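Local coordinates for protein multicopper oxidase (Uncultured bacterium, PDB 4E9X) that probably oxidises substrates at a mononuclear copper site and passes the electrons to further coppers that reduce dioxygen to water, at residues E133-T146 with D187-H201. Residues are numbered along the deposited sequence; the frame is centred on the assembly and turned at random.
Sequences EKRVTKDVIMMMST and DVVKIRFFGAGGGIH
Met144 lies against His201 at the tightly packed end of two parallel neighbouring strands, 138-146 and 187-195. Its CB sits over the centre of the imidazole, 3.5 Å from CD2 of His201, and its bent chain (chi2 62°, chi3 65°) returns CE to CD1 of Phe193 at 4.0 Å. Beside it, SD of Met142 meets the same phenyl ring at its edge. On the opposite sheet face Met143 covers Phe194, CG 3.8 Å from CD2 of that ring and SD above the face, a Met-aromatic contact. Back toward the N-terminal ends, on the same face, Arg192 grips Asp139 side-on in a salt bridge: NE to OD1 is 2.8 Å and NH2 to OD2 is 2.9 Å, both on syn lone pairs, carboxylate and guanidinium nearly coplanar (26°). Lys190 lays CE over this guanidinium, and its NZ forms salt bridges to OE2 of Glu133 (2.8 Å) and to Asp238. The N-terminal ends are looser and wetter: exposed Thr137 donates from OG1 to OD1 of Asp187 (2.7 Å), above the carboxylate plane, but Lys138 NZ and Asp187 OD2, 4.3 Å apart, are bridged by water. Backbone bonds such as Arg192 N to Val140 O join the strands in the parallel pairing characteristic of the cupredoxin-like beta-sandwich of multicopper oxidases.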
ATOM      1  N   GLU A 133       9.642 -19.206 -16.519  1.00 18.52           N
ATOM      2  CA  GLU A 133      10.770 -18.336 -16.819  1.00 17.90           C
ATOM      3  C   GLU A 133      11.479 -18.848 -18.049  1.00 18.56           C
ATOM      4  O   GLU A 133      12.068 -18.065 -18.804  1.00 23.79           O
ATOM      5  CB  GLU A 133      11.738 -18.225 -15.624  1.00 19.97           C
ATOM      6  CG  GLU A 133      11.098 -17.267 -14.585  1.00 22.88           C
ATOM      7  CD  GLU A 133      12.022 -17.150 -13.385  1.00 26.72           C
ATOM      8  OE1 GLU A 133      12.395 -18.174 -12.759  1.00 24.73           O
ATOM      9  OE2 GLU A 133      12.300 -15.972 -13.086  1.00 19.67           O
ATOM     10  N   LYS A 134      11.431 -20.135 -18.328  1.00 21.15           N
ATOM     11  CA  LYS A 134      12.109 -20.651 -19.527  1.00 24.75           C
ATOM     12  C   LYS A 134      11.367 -20.350 -20.821  1.00 25.92           C
ATOM     13  O   LYS A 134      11.941 -20.505 -21.918  1.00 31.49           O
ATOM     14  CB  LYS A 134      12.304 -22.168 -19.370  1.00 25.98           C
ATOM     15  CG  LYS A 134      13.191 -22.582 -18.203  1.00 31.26           C
ATOM     16  CD  LYS A 134      13.417 -24.082 -18.122  1.00 40.80           C
ATOM     17  CE  LYS A 134      13.965 -24.516 -16.780  1.00 48.76           C
ATOM     18  NZ  LYS A 134      13.342 -25.744 -16.191  1.00 51.78           N
ATOM     19  N   ARG A 135      10.101 -19.936 -20.789  1.00 22.02           N
ATOM     20  CA  ARG A 135       9.320 -19.587 -21.969  1.00 21.72           C
ATOM     21  C   ARG A 135       9.497 -18.132 -22.342  1.00 15.76           C
ATOM     22  O   ARG A 135       9.068 -17.678 -23.402  1.00 15.18           O
ATOM     23  CB  ARG A 135       7.827 -19.788 -21.657  1.00 21.69           C
ATOM     24  CG  ARG A 135       7.492 -21.271 -21.571  1.00 25.64           C
ATOM     25  CD  ARG A 135       6.010 -21.524 -21.218  1.00 29.77           C
ATOM     26  NE  ARG A 135       5.189 -20.829 -22.159  1.00 32.43           N
ATOM     27  CZ  ARG A 135       4.259 -19.907 -21.957  1.00 28.54           C
ATOM     28  NH1 ARG A 135       3.959 -19.526 -20.738  1.00 28.84           N
ATOM     29  NH2 ARG A 135       3.698 -19.458 -23.077  1.00 27.85           N
ATOM     30  N   VAL A 136      10.087 -17.379 -21.449  1.00 14.77           N
ATOM     31  CA  VAL A 136      10.176 -15.935 -21.605  1.00 13.13           C
ATOM     32  C   VAL A 136      10.968 -15.550 -22.861  1.00 12.53           C
ATOM     33  O   VAL A 136      12.051 -16.097 -23.119  1.00 15.57           O
ATOM     34  CB  VAL A 136      10.834 -15.339 -20.353  1.00 12.77           C
ATOM     35  CG1 VAL A 136      11.155 -13.863 -20.550  1.00 12.82           C
ATOM     36  CG2 VAL A 136       9.903 -15.543 -19.160  1.00 15.71           C
ATOM     37  N   THR A 137      10.430 -14.598 -23.616  1.00 10.79           N
ATOM     38  CA  THR A 137      11.072 -14.104 -24.831  1.00 11.34           C
ATOM     39  C   THR A 137      11.509 -12.654 -24.670  1.00 11.30           C
ATOM     40  O   THR A 137      12.290 -12.154 -25.480  1.00 13.69           O
ATOM     41  CB  THR A 137      10.167 -14.221 -26.061  1.00 11.80           C
ATOM     42  OG1 THR A 137       9.031 -13.407 -25.802  1.00 11.74           O
ATOM     43  CG2 THR A 137       9.722 -15.681 -26.266  1.00 19.74           C
ATOM     44  N   LYS A 138      11.076 -11.994 -23.603  1.00 10.68           N
ATOM     45  CA  LYS A 138      11.468 -10.597 -23.398  1.00  9.99           C
ATOM     46  C   LYS A 138      11.432 -10.313 -21.898  1.00  9.13           C
ATOM     47  O   LYS A 138      10.438 -10.679 -21.265  1.00 11.09           O
ATOM     48  CB  LYS A 138      10.485  -9.678 -24.104  1.00 11.70           C
ATOM     49  CG  LYS A 138      10.964  -8.212 -24.136  1.00 13.12           C
ATOM     50  CD  LYS A 138       9.843  -7.321 -24.655  1.00 15.52           C
ATOM     51  CE  LYS A 138       9.359  -7.704 -26.065  1.00 18.86           C
ATOM     52  NZ  LYS A 138      10.532  -7.708 -26.988  1.00 21.96           N
ATOM     53  N   ASP A 139      12.486  -9.717 -21.385  1.00  9.13           N
ATOM     54  CA  ASP A 139      12.649  -9.397 -19.959  1.00  9.09           C
ATOM     55  C   ASP A 139      12.702  -7.906 -19.845  1.00  8.17           C
ATOM     56  O   ASP A 139      13.396  -7.270 -20.656  1.00 10.03           O
ATOM     57  CB  ASP A 139      13.911 -10.143 -19.471  1.00  9.68           C
ATOM     58  CG  ASP A 139      14.067 -10.256 -17.981  1.00  9.94           C
ATOM     59  OD1 ASP A 139      13.281  -9.707 -17.195  1.00 10.60           O
ATOM     60  OD2 ASP A 139      15.048 -10.948 -17.592  1.00 12.93           O
ATOM     61  N   VAL A 140      11.952  -7.338 -18.914  1.00  7.96           N
ATOM     62  CA  VAL A 140      11.662  -5.913 -18.827  1.00  7.90           C
ATOM     63  C   VAL A 140      11.846  -5.437 -17.393  1.00  7.90           C
ATOM     64  O   VAL A 140      11.243  -5.982 -16.488  1.00  9.55           O
ATOM     65  CB  VAL A 140      10.183  -5.703 -19.246  1.00  8.17           C
ATOM     66  CG1 VAL A 140       9.678  -4.270 -19.084  1.00  9.03           C
ATOM     67  CG2 VAL A 140       9.987  -6.179 -20.710  1.00  9.96           C
ATOM     68  N   ILE A 141      12.641  -4.388 -17.232  1.00  7.05           N
ATOM     69  CA  ILE A 141      12.853  -3.757 -15.911  1.00  6.98           C
ATOM     70  C   ILE A 141      12.116  -2.459 -15.865  1.00  6.79           C
ATOM     71  O   ILE A 141      12.318  -1.603 -16.740  1.00  7.32           O
ATOM     72  CB  ILE A 141      14.365  -3.576 -15.676  1.00  7.58           C
ATOM     73  CG1 ILE A 141      14.999  -4.942 -15.281  1.00  7.58           C
ATOM     74  CG2 ILE A 141      14.681  -2.499 -14.623  1.00  7.53           C
ATOM     75  CD1 ILE A 141      16.513  -4.972 -15.296  1.00  8.72           C
ATOM     76  N   MET A 142      11.300  -2.265 -14.833  1.00  6.75           N
ATOM     77  CA  MET A 142      10.554  -1.021 -14.588  1.00  7.19           C
ATOM     78  C   MET A 142      10.810  -0.519 -13.172  1.00  7.04           C
ATOM     79  O   MET A 142      10.275  -1.070 -12.191  1.00  7.25           O
ATOM     80  CB  MET A 142       9.035  -1.215 -14.762  1.00  7.86           C
ATOM     81  CG  MET A 142       8.694  -1.517 -16.244  1.00  8.46           C
ATOM     82  SD  MET A 142       6.924  -1.364 -16.465  1.00 12.92           S
ATOM     83  CE  MET A 142       6.662  -2.004 -18.117  1.00 12.61           C
ATOM     84  N   MET A 143      11.632   0.543 -13.051  1.00  7.40           N
ATOM     85  CA  MET A 143      11.986   1.064 -11.713  1.00  7.27           C
ATOM     86  C   MET A 143      11.249   2.368 -11.526  1.00  7.20           C
ATOM     87  O   MET A 143      11.499   3.358 -12.266  1.00  7.81           O
ATOM     88  CB  MET A 143      13.513   1.296 -11.663  1.00  7.68           C
ATOM     89  CG  MET A 143      14.284   0.002 -11.971  1.00  9.08           C
ATOM     90  SD  MET A 143      16.072   0.088 -11.621  1.00  9.31           S
ATOM     91  CE  MET A 143      16.052  -0.018  -9.834  1.00 10.48           C
ATOM     92  N   MET A 144      10.314   2.396 -10.608  1.00  6.98           N
ATOM     93  CA  MET A 144       9.461   3.570 -10.410  1.00  7.95           C
ATOM     94  C   MET A 144      10.020   4.472  -9.334  1.00  6.99           C
ATOM     95  O   MET A 144      10.576   3.992  -8.344  1.00  8.06           O
ATOM     96  CB  MET A 144       8.028   3.156 -10.018  1.00  8.58           C
ATOM     97  CG  MET A 144       7.099   2.923 -11.220  1.00  9.81           C
ATOM     98  SD  MET A 144       7.590   1.586 -12.327  1.00  8.91           S
ATOM     99  CE  MET A 144       7.408   0.181 -11.205  1.00 10.87           C
ATOM    100  N   SER A 145       9.903   5.797  -9.513  1.00  7.69           N
ATOM    101  CA  SER A 145      10.341   6.763  -8.517  1.00  8.00           C
ATOM    102  C   SER A 145       9.552   8.055  -8.745  1.00  7.62           C
ATOM    103  O   SER A 145       8.732   8.204  -9.652  1.00  8.42           O
ATOM    104  CB  SER A 145      11.838   6.983  -8.538  1.00  8.43           C
ATOM    105  OG  SER A 145      12.252   7.635  -9.724  1.00  9.33           O
ATOM    106  N   THR A 146       9.839   8.957  -7.805  1.00  8.65           N
ATOM    107  CA  THR A 146       9.169  10.257  -7.796  1.00  8.69           C
ATOM    108  C   THR A 146      10.192  11.381  -7.683  1.00  8.15           C
ATOM    109  O   THR A 146      11.343  11.164  -7.293  1.00 10.39           O
ATOM    110  CB  THR A 146       8.112  10.402  -6.660  1.00 10.05           C
ATOM    111  OG1 THR A 146       8.794  10.588  -5.421  1.00 10.85           O
ATOM    112  CG2 THR A 146       7.244   9.149  -6.597  1.00 11.27           C
ATOM    113  N   ASP A 187       4.788 -13.446 -27.902  1.00  9.92           N
ATOM    114  CA  ASP A 187       5.813 -13.139 -26.900  1.00  9.24           C
ATOM    115  C   ASP A 187       5.328 -13.542 -25.517  1.00  8.74           C
ATOM    116  O   ASP A 187       4.143 -13.569 -25.218  1.00  9.61           O
ATOM    117  CB  ASP A 187       6.147 -11.642 -26.914  1.00  9.51           C
ATOM    118  CG  ASP A 187       7.300 -11.269 -27.824  1.00 12.76           C
ATOM    119  OD1 ASP A 187       8.250 -12.077 -28.021  1.00 18.72           O
ATOM    120  OD2 ASP A 187       7.296 -10.117 -28.343  1.00 12.32           O
ATOM    121  N   VAL A 188       6.314 -13.850 -24.662  1.00  9.25           N
ATOM    122  CA  VAL A 188       6.071 -14.140 -23.237  1.00  9.21           C
ATOM    123  C   VAL A 188       6.965 -13.177 -22.493  1.00  8.89           C
ATOM    124  O   VAL A 188       8.202 -13.254 -22.574  1.00 10.58           O
ATOM    125  CB  VAL A 188       6.444 -15.599 -22.926  1.00  9.80           C
ATOM    126  CG1 VAL A 188       6.220 -15.875 -21.411  1.00 12.58           C
ATOM    127  CG2 VAL A 188       5.621 -16.521 -23.787  1.00 12.63           C
ATOM    128  N   VAL A 189       6.321 -12.233 -21.797  1.00  8.66           N
ATOM    129  CA  VAL A 189       7.056 -11.045 -21.300  1.00  8.35           C
ATOM    130  C   VAL A 189       7.195 -11.164 -19.772  1.00  7.84           C
ATOM    131  O   VAL A 189       6.196 -11.265 -19.083  1.00  8.40           O
ATOM    132  CB  VAL A 189       6.339  -9.764 -21.679  1.00  8.23           C
ATOM    133  CG1 VAL A 189       7.182  -8.541 -21.280  1.00 10.02           C
ATOM    134  CG2 VAL A 189       6.041  -9.710 -23.193  1.00 10.72           C
ATOM    135  N   LYS A 190       8.444 -11.112 -19.295  1.00  8.21           N
ATOM    136  CA  LYS A 190       8.670 -11.048 -17.838  1.00  8.07           C
ATOM    137  C   LYS A 190       8.852  -9.571 -17.514  1.00  7.92           C
ATOM    138  O   LYS A 190       9.726  -8.937 -18.133  1.00  8.63           O
ATOM    139  CB  LYS A 190       9.900 -11.890 -17.490  1.00  9.30           C
ATOM    140  CG  LYS A 190      10.311 -11.728 -16.010  1.00  9.57           C
ATOM    141  CD  LYS A 190      11.482 -12.681 -15.704  1.00 11.41           C
ATOM    142  CE  LYS A 190      11.882 -12.744 -14.281  1.00 11.83           C
ATOM    143  NZ  LYS A 190      10.938 -13.493 -13.399  1.00 10.54           N
ATOM    144  N   ILE A 191       8.055  -9.032 -16.587  1.00  7.40           N
ATOM    145  CA  ILE A 191       8.244  -7.644 -16.139  1.00  7.57           C
ATOM    146  C   ILE A 191       8.656  -7.683 -14.664  1.00  6.71           C
ATOM    147  O   ILE A 191       8.000  -8.351 -13.864  1.00  7.79           O
ATOM    148  CB  ILE A 191       7.009  -6.788 -16.380  1.00  7.72           C
ATOM    149  CG1 ILE A 191       6.670  -6.807 -17.894  1.00  9.90           C
ATOM    150  CG2 ILE A 191       7.263  -5.368 -15.913  1.00  9.33           C
ATOM    151  CD1 ILE A 191       5.222  -6.853 -18.174  1.00 26.86           C
ATOM    152  N   ARG A 192       9.706  -6.943 -14.377  1.00  6.81           N
ATOM    153  CA  ARG A 192      10.229  -6.808 -13.006  1.00  7.16           C
ATOM    154  C   ARG A 192       9.961  -5.379 -12.567  1.00  6.39           C
ATOM    155  O   ARG A 192      10.586  -4.447 -13.106  1.00  7.46           O
ATOM    156  CB  ARG A 192      11.725  -7.110 -13.020  1.00  7.76           C
ATOM    157  CG  ARG A 192      12.056  -8.509 -13.569  1.00  8.10           C
ATOM    158  CD  ARG A 192      13.546  -8.677 -13.703  1.00  8.90           C
ATOM    159  NE  ARG A 192      14.003  -9.815 -14.511  1.00  8.17           N
ATOM    160  CZ  ARG A 192      14.617 -10.858 -13.990  1.00  8.62           C
ATOM    161  NH1 ARG A 192      14.779 -11.081 -12.680  1.00  9.23           N
ATOM    162  NH2 ARG A 192      15.074 -11.787 -14.842  1.00  9.89           N
ATOM    163  N   PHE A 193       9.057  -5.222 -11.592  1.00  6.94           N
ATOM    164  CA  PHE A 193       8.730  -3.913 -11.033  1.00  7.13           C
ATOM    165  C   PHE A 193       9.591  -3.639  -9.789  1.00  6.20           C
ATOM    166  O   PHE A 193       9.719  -4.539  -8.953  1.00  7.41           O
ATOM    167  CB  PHE A 193       7.262  -3.855 -10.563  1.00  7.27           C
ATOM    168  CG  PHE A 193       6.215  -4.094 -11.635  1.00  6.44           C
ATOM    169  CD1 PHE A 193       6.107  -3.239 -12.747  1.00  7.86           C
ATOM    170  CD2 PHE A 193       5.303  -5.099 -11.508  1.00  9.36           C
ATOM    171  CE1 PHE A 193       5.115  -3.431 -13.695  1.00  7.92           C
ATOM    172  CE2 PHE A 193       4.318  -5.314 -12.486  1.00 10.13           C
ATOM    173  CZ  PHE A 193       4.185  -4.437 -13.559  1.00  8.56           C
ATOM    174  N   PHE A 194      10.071  -2.411  -9.678  1.00  6.57           N
ATOM    175  CA  PHE A 194      10.849  -2.018  -8.498  1.00  7.12           C
ATOM    176  C   PHE A 194      10.295  -0.744  -7.893  1.00  6.65           C
ATOM    177  O   PHE A 194      10.088   0.252  -8.629  1.00  7.37           O
ATOM    178  CB  PHE A 194      12.317  -1.724  -8.857  1.00  7.27           C
ATOM    179  CG  PHE A 194      13.116  -2.774  -9.569  1.00  6.56           C
ATOM    180  CD1 PHE A 194      14.287  -3.263  -9.009  1.00  6.99           C
ATOM    181  CD2 PHE A 194      12.749  -3.244 -10.840  1.00  7.46           C
ATOM    182  CE1 PHE A 194      15.115  -4.166  -9.689  1.00  7.57           C
ATOM    183  CE2 PHE A 194      13.551  -4.115 -11.554  1.00  7.36           C
ATOM    184  CZ  PHE A 194      14.749  -4.550 -10.982  1.00  8.09           C
ATOM    185  N   GLY A 195      10.113  -0.781  -6.568  1.00  6.34           N
ATOM    186  CA  GLY A 195       9.776   0.447  -5.847  1.00  6.94           C
ATOM    187  C   GLY A 195      11.083   1.181  -5.491  1.00  7.23           C
ATOM    188  O   GLY A 195      11.589   1.091  -4.362  1.00  7.85           O
ATOM    189  N   ALA A 196      11.666   1.881  -6.472  1.00  7.84           N
ATOM    190  CA  ALA A 196      13.010   2.418  -6.251  1.00  8.36           C
ATOM    191  C   ALA A 196      12.974   3.709  -5.455  1.00  7.86           C
ATOM    192  O   ALA A 196      13.856   3.933  -4.629  1.00 10.86           O
ATOM    193  CB  ALA A 196      13.657   2.649  -7.611  1.00 10.19           C
ATOM    194  N   GLY A 197      11.970   4.573  -5.639  1.00  8.59           N
ATOM    195  CA  GLY A 197      11.833   5.810  -4.897  1.00  9.69           C
ATOM    196  C   GLY A 197      10.921   5.671  -3.688  1.00  9.00           C
ATOM    197  O   GLY A 197      10.681   4.563  -3.180  1.00  9.36           O
ATOM    198  N   GLY A 198      10.399   6.817  -3.237  1.00  9.65           N
ATOM    199  CA  GLY A 198       9.640   6.928  -2.015  1.00 10.22           C
ATOM    200  C   GLY A 198       8.129   6.762  -2.174  1.00 10.66           C
ATOM    201  O   GLY A 198       7.409   6.891  -1.168  1.00 10.56           O
ATOM    202  N   GLY A 199       7.645   6.527  -3.390  1.00  9.40           N
ATOM    203  CA  GLY A 199       6.192   6.482  -3.640  1.00 11.57           C
ATOM    204  C   GLY A 199       5.638   5.071  -3.716  1.00  8.01           C
ATOM    205  O   GLY A 199       6.385   4.056  -3.718  1.00  8.32           O
ATOM    206  N   ILE A 200       4.313   5.010  -3.763  1.00  7.94           N
ATOM    207  CA  ILE A 200       3.606   3.750  -4.053  0.50  8.01           C
ATOM    208  C   ILE A 200       3.022   3.836  -5.457  1.00  8.09           C
ATOM    209  O   ILE A 200       2.572   4.885  -5.827  1.00 17.88           O
ATOM    210  CB  ILE A 200       2.619   3.553  -2.898  0.50  8.48           C
ATOM    211  CG1 ILE A 200       3.347   3.480  -1.541  0.50 10.11           C
ATOM    212  CG2 ILE A 200       1.783   2.344  -3.087  0.50 11.69           C
ATOM    213  CD1 ILE A 200       2.427   3.067  -0.405  0.50 16.66           C
ATOM    214  N   HIS A 201       3.077   2.733  -6.197  1.00  7.08           N
ATOM    215  CA  HIS A 201       2.736   2.760  -7.623  1.00  7.81           C
ATOM    216  C   HIS A 201       1.834   1.552  -7.908  1.00  8.26           C
ATOM    217  O   HIS A 201       2.201   0.398  -7.613  1.00  9.87           O
ATOM    218  CB  HIS A 201       4.022   2.640  -8.458  1.00  8.13           C
ATOM    219  CG  HIS A 201       4.955   3.784  -8.209  1.00  7.19           C
ATOM    220  ND1 HIS A 201       4.856   4.972  -8.879  1.00  8.32           N
ATOM    221  CD2 HIS A 201       5.971   3.925  -7.315  1.00  7.95           C
ATOM    222  CE1 HIS A 201       5.799   5.820  -8.404  1.00  9.19           C
ATOM    223  NE2 HIS A 201       6.485   5.184  -7.467  1.00  8.23           N
TER
HETATM  224  O   HOH W   1       9.268  -8.561 -29.405  1.00 19.16           O
HETATM  225  O   HOH W   2       8.753   5.639  -5.929  1.00  8.80           O
HETATM  226  O   HOH W   3      11.074   8.892  -5.111  1.00 10.13           O